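Tyrosinase (Aspergillus oryzae, PDB 6JU8) probably oxidises L-tyrosine and L-dopa to L-dopaquinone with molecular oxygen at a pair of copper ions, a step of melanin biosynthesis. Local coordinates at residues N39-T44 / E139-Q144; V47-V52 / Y119-D124; Q284-R289 / N324-E329. The protein carries 1 engineered substitution. One frame throughout, in Å; residues are numbered along the deposited sequence.

Overall arrangement
From the N terminus, helix 41-55 comes first among the paired segments. Its first turn, in 39-44, meets 139-144 on helix 135-144, and this contact 1 closes a loop of 94 residues. Contact 2 lies within that loop: 47-52, further along the same helix, packs on 119-124 of helix 103-129. The two contacts touch through Ala142 and Lys143 against Tyr119, and together they tie helix 41-55 to two successive helices. Contact 3 follows in series. It closes a shorter loop between helix 283-292 and the entry to the copper-binding helix 328-340. Its centre lies about 34 Å from that of contact 1 and about 35 Å from that of contact 2.

Contact 1 (N39-T44 / E139-Q144); sequences NRIQLT and ENEAKQ
A mixed polar and apolar helix contact joins Ile41 and Gln42, in the first turn of helix 41-55, to Glu141 near the end of helix 135-144. It is partly buried and lies away from the copper site. The backbones come closest at Gln42 and Glu141, with CA atoms 6.1 Å apart. On the apolar side, the CG2 branch of Ile41 touches Glu141 CB at 3.6 Å, and the two side chains cross at about a right angle. The Glu141 chain then turns about its CB-CG bond (chi2 -81°), which brings its carboxylate round to Gln42. Gln42 NE2 donates to Glu141 OE1 at 3.1 Å. The N-H is not straight on (138°). It meets the oxygen nearly along the C-O axis, but that oxygen is tilted out of the Gln42 amide plane, and the amide and carboxylate planes are 58° apart.

This is packing between two helices of the largely helical tyrosinase fold, with 139-144 inside its common central domain. A water adds a second link. It accepts from Gln42 N at 2.9 Å and donates to Glu141 OE1 at 3.0 Å; its bond to Asn39 O is weak. Gln42 lies two residues after the N-cap residue Arg40, so the water relays a helix N terminus to a carboxylate. The nearby helix end probably stabilises the negative charge of Glu141.

Gln42 OE1 accepts from Trp29 NE1 of helix 26-34, which probably fixes the rotation of the amide and directs NE2 to Glu141. Gln144 adds only a loose touch, its CB 4.0 Å from Gln42 NE2, while its own amide bonds to His18.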
loop_
_atom_site.group_PDB
_atom_site.type_symbol
_atom_site.label_atom_id
_atom_site.label_comp_id
_atom_site.label_asym_id
_atom_site.label_seq_id
_atom_site.Cartn_x
_atom_site.Cartn_y
_atom_site.Cartn_z
ATOM N N ASN A 39 -25.026 11.837 1.003
ATOM C CA ASN A 39 -25.206 12.593 2.233
ATOM C C ASN A 39 -23.849 12.923 2.848
ATOM O O ASN A 39 -23.632 12.501 3.979
ATOM C CB ASN A 39 -26.066 11.768 3.216
ATOM C CG ASN A 39 -27.456 11.534 2.657
ATOM O OD1 ASN A 39 -28.228 12.495 2.539
ATOM N ND2 ASN A 39 -27.797 10.303 2.295
ATOM N N ARG A 40 -23.021 13.623 2.076
ATOM C CA ARG A 40 -21.592 13.682 2.319
ATOM C C ARG A 40 -21.161 14.994 2.942
ATOM O O ARG A 40 -19.967 15.313 2.862
ATOM C CB ARG A 40 -20.821 13.509 1.003
ATOM C CG ARG A 40 -20.810 12.108 0.444
ATOM C CD ARG A 40 -20.054 12.022 -0.885
ATOM N NE ARG A 40 -20.240 10.694 -1.466
ATOM C CZ ARG A 40 -19.314 9.755 -1.545
ATOM N NH1 ARG A 40 -18.076 9.949 -1.098
ATOM N NH2 ARG A 40 -19.627 8.591 -2.098
ATOM N N ILE A 41 -22.069 15.746 3.605
ATOM C CA ILE A 41 -21.546 17.023 4.123
ATOM C C ILE A 41 -20.544 16.764 5.236
ATOM O O ILE A 41 -19.457 17.352 5.191
ATOM C CB ILE A 41 -22.651 17.971 4.607
ATOM C CG1 ILE A 41 -23.549 18.462 3.480
ATOM C CG2 ILE A 41 -22.042 19.150 5.364
ATOM C CD1 ILE A 41 -24.777 19.229 3.928
ATOM N N GLN A 42 -20.847 15.915 6.231
ATOM C CA GLN A 42 -19.856 15.710 7.301
ATOM C C GLN A 42 -18.567 15.121 6.762
ATOM O O GLN A 42 -17.461 15.488 7.195
ATOM C CB GLN A 42 -20.404 14.821 8.424
ATOM C CG GLN A 42 -21.413 15.534 9.314
ATOM C CD GLN A 42 -21.883 14.664 10.455
ATOM O OE1 GLN A 42 -21.196 13.732 10.847
ATOM N NE2 GLN A 42 -23.005 15.017 11.059
ATOM N N LEU A 43 -18.658 14.174 5.816
ATOM C CA LEU A 43 -17.439 13.615 5.228
ATOM C C LEU A 43 -16.616 14.687 4.526
ATOM O O LEU A 43 -15.375 14.760 4.648
ATOM C CB LEU A 43 -17.783 12.500 4.239
ATOM C CG LEU A 43 -16.614 11.887 3.463
ATOM C CD1 LEU A 43 -15.628 11.208 4.409
ATOM C CD2 LEU A 43 -17.128 10.866 2.449
ATOM N N THR A 44 -17.302 15.557 3.778
ATOM C CA THR A 44 -16.588 16.661 3.133
ATOM C C THR A 44 -15.944 17.593 4.149
ATOM O O THR A 44 -14.779 17.980 4.023
ATOM C CB THR A 44 -17.575 17.436 2.248
ATOM O OG1 THR A 44 -18.072 16.581 1.209
ATOM C CG2 THR A 44 -16.905 18.627 1.543
ATOM N N GLU A 139 -23.535 24.427 8.542
ATOM C CA GLU A 139 -23.221 24.727 9.938
ATOM C C GLU A 139 -23.865 23.699 10.865
ATOM O O GLU A 139 -23.214 23.250 11.812
ATOM C CB GLU A 139 -23.657 26.157 10.299
ATOM C CG GLU A 139 -22.799 27.249 9.659
ATOM C CD GLU A 139 -23.400 28.626 9.853
ATOM O OE1 GLU A 139 -24.350 28.714 10.664
ATOM O OE2 GLU A 139 -22.961 29.612 9.214
ATOM N N ASN A 140 -25.119 23.341 10.598
ATOM C CA ASN A 140 -25.817 22.327 11.363
ATOM C C ASN A 140 -25.042 21.014 11.378
ATOM O O ASN A 140 -24.920 20.334 12.397
ATOM C CB ASN A 140 -27.203 22.073 10.757
ATOM C CG ASN A 140 -27.933 21.008 11.559
ATOM O OD1 ASN A 140 -28.414 21.305 12.657
ATOM N ND2 ASN A 140 -28.007 19.788 11.034
ATOM N N GLU A 141 -24.520 20.635 10.202
ATOM C CA GLU A 141 -23.754 19.382 10.140
ATOM C C GLU A 141 -22.434 19.488 10.888
ATOM O O GLU A 141 -22.042 18.549 11.587
ATOM C CB GLU A 141 -23.526 18.988 8.686
ATOM C CG GLU A 141 -24.798 18.621 7.954
ATOM C CD GLU A 141 -25.310 17.226 8.192
ATOM O OE1 GLU A 141 -24.612 16.365 8.766
ATOM O OE2 GLU A 141 -26.452 16.957 7.777
ATOM N N ALA A 142 -21.719 20.607 10.805
ATOM C CA ALA A 142 -20.513 20.756 11.613
ATOM C C ALA A 142 -20.779 20.674 13.104
ATOM O O ALA A 142 -19.970 20.150 13.881
ATOM C CB ALA A 142 -19.854 22.108 11.331
ATOM N N LYS A 143 -21.886 21.248 13.539
ATOM C CA LYS A 143 -22.237 21.270 14.960
ATOM C C LYS A 143 -22.669 19.903 15.457
ATOM O O LYS A 143 -22.578 19.602 16.655
ATOM C CB LYS A 143 -23.351 22.299 15.192
ATOM C CG LYS A 143 -22.836 23.730 15.068
ATOM C CD LYS A 143 -24.002 24.714 15.197
ATOM C CE LYS A 143 -23.508 26.132 14.925
ATOM N NZ LYS A 143 -24.629 27.106 15.067
ATOM N N GLN A 144 -23.128 19.050 14.543
ATOM C CA GLN A 144 -23.510 17.694 14.923
ATOM C C GLN A 144 -22.304 16.764 14.861
ATOM O O GLN A 144 -22.254 15.741 15.542
ATOM C CB GLN A 144 -24.605 17.163 14.008
ATOM C CG GLN A 144 -26.030 17.325 14.504
ATOM C CD GLN A 144 -26.246 16.762 15.901
ATOM O OE1 GLN A 144 -26.088 15.571 16.201
ATOM N NE2 GLN A 144 -26.631 17.652 16.792
HETATM O O HOH W 1 -23.450 14.675 6.589
#

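Contact 2 (V47-V52 / Y119-D124); sequences VEALTV and YEAMLD
Ala49 meets Ala121 and Met122 in a small, buried, apolar side-chain contact between helix 41-55 and helix 103-129. The methyl carbons Ala49 CB and Ala121 CB are 3.8 Å apart, and both CB atoms point toward the opposite helix. With nothing beyond CB on either residue, the backbones come very near each other: the CA atoms of Ala49 and Ala121 are 5.2 Å apart. Ala121 CB also lies 4.1 Å from the backbone oxygen of Ala49.

Met122 packs beside this pair. Its CG touches Ala49 CB at 3.8 Å, so one methyl group is in contact with two residues of consecutive positions. The Met122 side chain runs extended beyond CG (chi2 -180°, chi3 170°). This carries the sulfur and CE away from Ala49, toward the earlier part of helix 41-55, where the side chain touches Leu45 and Phe46. Trp145 touches it as well.

Further out, the same two helices stay in contact over several turns: Ala49 rests on Ile118, Leu50 on Tyr114, Glu48 on Phe125, and Ala121 on Ile53. Val47 turns away from the contact and packs on Val179 and Val181 of strand 178-182.

Small residues at a helix crossing permit a close approach of the two backbones, and the facing alanines do so here. They set helix 41-55 against helix 103-129, which elsewhere carries the copper ligand His107 of the type 3 copper fold.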
loop_
_atom_site.group_PDB
_atom_site.type_symbol
_atom_site.label_atom_id
_atom_site.label_comp_id
_atom_site.label_asym_id
_atom_site.label_seq_id
_atom_site.Cartn_x
_atom_site.Cartn_y
_atom_site.Cartn_z
ATOM N N VAL A 47 -12.864 15.778 5.731
ATOM C CA VAL A 47 -11.743 15.707 4.780
ATOM C C VAL A 47 -11.126 17.075 4.524
ATOM O O VAL A 47 -9.901 17.247 4.542
ATOM C CB VAL A 47 -12.229 15.089 3.443
ATOM C CG1 VAL A 47 -11.185 15.244 2.361
ATOM C CG2 VAL A 47 -12.594 13.626 3.652
ATOM N N GLU A 48 -11.966 18.087 4.287
ATOM C CA GLU A 48 -11.439 19.396 3.925
ATOM C C GLU A 48 -10.772 20.050 5.131
ATOM O O GLU A 48 -9.707 20.652 4.974
ATOM C CB GLU A 48 -12.533 20.302 3.356
ATOM C CG GLU A 48 -13.125 19.802 2.043
ATOM C CD GLU A 48 -12.293 20.033 0.805
ATOM O OE1 GLU A 48 -11.195 20.605 0.877
ATOM O OE2 GLU A 48 -12.734 19.637 -0.293
ATOM N N ALA A 49 -11.379 19.907 6.302
ATOM C CA ALA A 49 -10.760 20.493 7.502
ATOM C C ALA A 49 -9.429 19.829 7.831
ATOM O O ALA A 49 -8.436 20.492 8.166
ATOM C CB ALA A 49 -11.685 20.389 8.699
ATOM N N LEU A 50 -9.418 18.489 7.787
ATOM C CA LEU A 50 -8.174 17.819 8.171
ATOM C C LEU A 50 -7.073 18.104 7.161
ATOM O O LEU A 50 -5.900 18.228 7.506
ATOM C CB LEU A 50 -8.383 16.319 8.349
ATOM C CG LEU A 50 -7.191 15.546 8.894
ATOM C CD1 LEU A 50 -6.696 16.091 10.229
ATOM C CD2 LEU A 50 -7.568 14.071 9.073
ATOM N N THR A 51 -7.461 18.236 5.899
ATOM C CA THR A 51 -6.484 18.612 4.882
ATOM C C THR A 51 -5.849 19.966 5.187
ATOM O O THR A 51 -4.618 20.104 5.156
ATOM C CB THR A 51 -7.122 18.628 3.474
ATOM O OG1 THR A 51 -7.534 17.285 3.190
ATOM C CG2 THR A 51 -6.131 19.076 2.431
ATOM N N VAL A 52 -6.651 20.986 5.478
ATOM C CA VAL A 52 -6.138 22.285 5.874
ATOM C C VAL A 52 -5.218 22.169 7.076
ATOM O O VAL A 52 -4.110 22.713 7.072
ATOM C CB VAL A 52 -7.297 23.250 6.189
ATOM C CG1 VAL A 52 -6.812 24.490 6.922
ATOM C CG2 VAL A 52 -8.021 23.647 4.911
ATOM N N TYR A 119 -13.138 20.870 14.272
ATOM C CA TYR A 119 -14.389 21.612 14.228
ATOM C C TYR A 119 -14.138 23.072 13.885
ATOM O O TYR A 119 -14.825 23.648 13.052
ATOM C CB TYR A 119 -15.083 21.505 15.588
ATOM C CG TYR A 119 -16.268 22.430 15.778
ATOM C CD1 TYR A 119 -17.522 22.110 15.262
ATOM C CD2 TYR A 119 -16.134 23.621 16.509
ATOM C CE1 TYR A 119 -18.623 22.963 15.454
ATOM C CE2 TYR A 119 -17.219 24.452 16.694
ATOM C CZ TYR A 119 -18.449 24.128 16.165
ATOM O OH TYR A 119 -19.511 24.979 16.377
ATOM N N GLU A 120 -13.162 23.701 14.543
ATOM C CA GLU A 120 -12.862 25.106 14.216
ATOM C C GLU A 120 -12.448 25.293 12.766
ATOM O O GLU A 120 -12.871 26.277 12.130
ATOM C CB GLU A 120 -11.786 25.618 15.198
ATOM C CG GLU A 120 -12.371 25.768 16.591
ATOM C CD GLU A 120 -11.344 26.054 17.673
ATOM O OE1 GLU A 120 -10.139 26.126 17.371
ATOM O OE2 GLU A 120 -11.767 26.185 18.839
ATOM N N ALA A 121 -11.679 24.345 12.219
ATOM C CA ALA A 121 -11.319 24.418 10.807
ATOM C C ALA A 121 -12.545 24.183 9.936
ATOM O O ALA A 121 -12.682 24.746 8.839
ATOM C CB ALA A 121 -10.210 23.420 10.481
ATOM N N MET A 122 -13.494 23.366 10.384
ATOM C CA MET A 122 -14.726 23.169 9.602
ATOM C C MET A 122 -15.513 24.460 9.483
ATOM O O MET A 122 -16.021 24.821 8.428
ATOM C CB MET A 122 -15.643 22.142 10.277
ATOM C CG MET A 122 -15.141 20.702 10.206
ATOM S SD MET A 122 -16.324 19.619 11.035
ATOM C CE MET A 122 -15.654 18.023 10.546
ATOM N N LEU A 123 -15.616 25.191 10.590
ATOM C CA LEU A 123 -16.305 26.480 10.524
ATOM C C LEU A 123 -15.636 27.431 9.551
ATOM O O LEU A 123 -16.340 28.169 8.850
ATOM C CB LEU A 123 -16.336 27.092 11.926
ATOM C CG LEU A 123 -17.168 26.359 12.973
ATOM C CD1 LEU A 123 -17.253 27.214 14.241
ATOM C CD2 LEU A 123 -18.546 26.005 12.436
ATOM N N ASP A 124 -14.308 27.496 9.525
ATOM C CA ASP A 124 -13.594 28.352 8.568
ATOM C C ASP A 124 -13.856 27.888 7.139
ATOM O O ASP A 124 -14.048 28.707 6.231
ATOM C CB ASP A 124 -12.083 28.336 8.840
ATOM C CG ASP A 124 -11.681 28.978 10.145
ATOM O OD1 ASP A 124 -12.169 30.075 10.440
ATOM O OD2 ASP A 124 -10.872 28.409 10.912
#

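Contact 3 (Q284-R289 / N324-E329); sequences QDMTFR and NWMNLE
Met286 and Met326 form the buried, tightly packed part of this contact, while Arg289, Asn324 and Trp325 make its more open side. Helix 283-292 here meets the chain leading into helix 328-340. Met286 SD lies 3.7 Å from Met326 CB, and the methyl ends meet as well, CE of Met286 to CE of Met326 at 3.9 Å. In Met286, chi2 (73°) turns the sulfur toward Met326 CB, and the bend at chi3 sets CE against Met326 CE. Ile331, in the first turn of helix 328-340, touches both methionines. From loops, Trp270 packs on Met286 and Gln272 on Met326.

A water sits at the backbone between the segments. It donates to Met286 O at 2.8 Å and accepts from Met326 N at 2.8 Å, so it bridges a helix carbonyl to the loop leading into helix 328-340.

On the partly exposed side the packing is thinner. Arg289 CB and Trp325 CB are 4.3 Å apart, and the indole leads away to touch Leu296. The main link there is polar. Arg289, extended from CG to NE, sends NH1 to Asn324 O at 2.9 Å with an N-H angle of 156°. The acceptor lies close to the guanidinium plane, at its edge. Along its own helix, Arg289 NE forms a salt bridge with Asp285 OD2 at 2.9 Å, meeting it from above the carboxylate plane. NH1 has a second partner in Asp278 OD1, and Asp278 N in turn donates to Asn324 OD1.

Two carboxylates and a carbonyl thus grip the guanidinium, which probably limits its rotation, and Asp285 and Asp278 probably offset its positive charge. The contact joins helix 283-292 to the loop before helix 328-340, which bears the copper ligands His332 and His336; the Met326 side chain is about 9 Å from that of His332, so any effect on the histidines would be indirect.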
loop_
_atom_site.group_PDB
_atom_site.type_symbol
_atom_site.label_atom_id
_atom_site.label_comp_id
_atom_site.label_asym_id
_atom_site.label_seq_id
_atom_site.Cartn_x
_atom_site.Cartn_y
_atom_site.Cartn_z
ATOM N N GLN A 284 -11.559 -9.355 20.110
ATOM C CA GLN A 284 -12.926 -9.043 20.549
ATOM C C GLN A 284 -13.185 -9.598 21.946
ATOM O O GLN A 284 -13.800 -8.934 22.804
ATOM C CB GLN A 284 -13.945 -9.599 19.559
ATOM C CG GLN A 284 -15.388 -9.300 19.957
ATOM C CD GLN A 284 -16.352 -9.757 18.877
ATOM O OE1 GLN A 284 -16.887 -10.845 18.988
ATOM N NE2 GLN A 284 -16.543 -8.954 17.837
ATOM N N ASP A 285 -12.770 -10.848 22.170
ATOM C CA ASP A 285 -13.040 -11.416 23.501
ATOM C C ASP A 285 -12.266 -10.701 24.591
ATOM O O ASP A 285 -12.758 -10.522 25.714
ATOM C CB ASP A 285 -12.739 -12.919 23.493
ATOM C CG ASP A 285 -13.197 -13.531 24.816
ATOM O OD1 ASP A 285 -14.350 -13.311 25.228
ATOM O OD2 ASP A 285 -12.400 -14.252 25.417
ATOM N N MET A 286 -11.018 -10.319 24.286
ATOM C CA MET A 286 -10.243 -9.600 25.319
ATOM C C MET A 286 -10.938 -8.307 25.693
ATOM O O MET A 286 -10.975 -7.895 26.866
ATOM C CB MET A 286 -8.817 -9.324 24.819
ATOM C CG MET A 286 -7.877 -8.951 25.941
ATOM S SD MET A 286 -7.429 -10.353 26.975
ATOM C CE MET A 286 -6.051 -11.000 26.004
ATOM N N THR A 287 -11.511 -7.631 24.703
ATOM C CA THR A 287 -12.240 -6.378 24.922
ATOM C C THR A 287 -13.503 -6.641 25.714
ATOM O O THR A 287 -13.870 -5.911 26.666
ATOM C CB THR A 287 -12.533 -5.720 23.554
ATOM O OG1 THR A 287 -11.281 -5.437 22.914
ATOM C CG2 THR A 287 -13.242 -4.390 23.757
ATOM N N PHE A 288 -14.243 -7.694 25.376
ATOM C CA PHE A 288 -15.398 -8.122 26.165
ATOM C C PHE A 288 -15.037 -8.356 27.618
ATOM O O PHE A 288 -15.734 -7.886 28.525
ATOM C CB PHE A 288 -15.985 -9.391 25.548
ATOM C CG PHE A 288 -17.221 -9.893 26.268
ATOM C CD1 PHE A 288 -18.442 -9.259 26.166
ATOM C CD2 PHE A 288 -17.118 -11.004 27.081
ATOM C CE1 PHE A 288 -19.563 -9.722 26.852
ATOM C CE2 PHE A 288 -18.233 -11.490 27.727
ATOM C CZ PHE A 288 -19.475 -10.870 27.627
ATOM N N ARG A 289 -13.938 -9.071 27.861
ATOM C CA ARG A 289 -13.521 -9.337 29.240
ATOM C C ARG A 289 -13.192 -8.028 29.962
ATOM O O ARG A 289 -13.483 -7.875 31.146
ATOM C CB ARG A 289 -12.286 -10.248 29.190
ATOM C CG ARG A 289 -12.625 -11.679 28.765
ATOM C CD ARG A 289 -11.349 -12.515 28.682
ATOM N NE ARG A 289 -11.653 -13.847 28.163
ATOM C CZ ARG A 289 -11.051 -14.966 28.506
ATOM N NH1 ARG A 289 -10.055 -14.969 29.382
ATOM N NH2 ARG A 289 -11.436 -16.106 27.955
ATOM N N ASN A 324 -6.678 -13.800 33.453
ATOM C CA ASN A 324 -7.632 -14.072 32.394
ATOM C C ASN A 324 -8.339 -12.800 31.934
ATOM O O ASN A 324 -9.373 -12.838 31.269
ATOM C CB ASN A 324 -8.620 -15.145 32.834
ATOM C CG ASN A 324 -7.912 -16.491 32.939
ATOM O OD1 ASN A 324 -6.940 -16.776 32.240
ATOM N ND2 ASN A 324 -8.407 -17.334 33.836
ATOM N N TRP A 325 -7.758 -11.643 32.218
ATOM C CA TRP A 325 -8.195 -10.398 31.578
ATOM C C TRP A 325 -6.968 -9.494 31.458
ATOM O O TRP A 325 -5.987 -9.668 32.181
ATOM C CB TRP A 325 -9.331 -9.698 32.333
ATOM C CG TRP A 325 -8.957 -9.282 33.727
ATOM C CD1 TRP A 325 -9.075 -10.040 34.861
ATOM C CD2 TRP A 325 -8.399 -8.028 34.132
ATOM N NE1 TRP A 325 -8.627 -9.334 35.948
ATOM C CE2 TRP A 325 -8.204 -8.102 35.532
ATOM C CE3 TRP A 325 -8.030 -6.849 33.482
ATOM C CZ2 TRP A 325 -7.668 -7.051 36.287
ATOM C CZ3 TRP A 325 -7.501 -5.807 34.228
ATOM C CH2 TRP A 325 -7.327 -5.914 35.617
ATOM N N MET A 326 -7.075 -8.516 30.573
ATOM C CA MET A 326 -5.984 -7.591 30.284
ATOM C C MET A 326 -6.478 -6.154 30.417
ATOM O O MET A 326 -7.582 -5.850 29.962
ATOM C CB MET A 326 -5.475 -7.854 28.864
ATOM C CG MET A 326 -4.347 -6.947 28.414
ATOM S SD MET A 326 -3.723 -7.442 26.803
ATOM C CE MET A 326 -2.918 -8.991 27.172
ATOM N N ASN A 327 -5.695 -5.267 31.030
ATOM C CA ASN A 327 -6.126 -3.886 31.241
ATOM C C ASN A 327 -6.227 -3.091 29.932
ATOM O O ASN A 327 -5.721 -3.477 28.876
ATOM C CB ASN A 327 -5.181 -3.216 32.242
ATOM C CG ASN A 327 -3.796 -3.002 31.700
ATOM O OD1 ASN A 327 -3.577 -2.116 30.883
ATOM N ND2 ASN A 327 -2.829 -3.806 32.149
ATOM N N LEU A 328 -6.889 -1.933 30.012
ATOM C CA LEU A 328 -7.134 -1.086 28.858
ATOM C C LEU A 328 -5.857 -0.675 28.128
ATOM O O LEU A 328 -5.750 -0.716 26.892
ATOM C CB LEU A 328 -7.826 0.204 29.331
ATOM C CG LEU A 328 -8.082 1.259 28.249
ATOM C CD1 LEU A 328 -9.277 0.837 27.398
ATOM C CD2 LEU A 328 -8.318 2.619 28.892
ATOM N N GLU A 329 -4.836 -0.269 28.894
ATOM C CA GLU A 329 -3.618 0.238 28.268
ATOM C C GLU A 329 -2.886 -0.895 27.544
ATOM O O GLU A 329 -2.391 -0.682 26.432
ATOM C CB GLU A 329 -2.705 0.864 29.319
ATOM C CG GLU A 329 -1.495 1.557 28.716
ATOM C CD GLU A 329 -0.666 2.326 29.723
ATOM O OE1 GLU A 329 -0.840 2.200 30.955
ATOM O OE2 GLU A 329 0.226 3.055 29.244
HETATM O O HOH W 2 -9.409 -7.848 29.225
#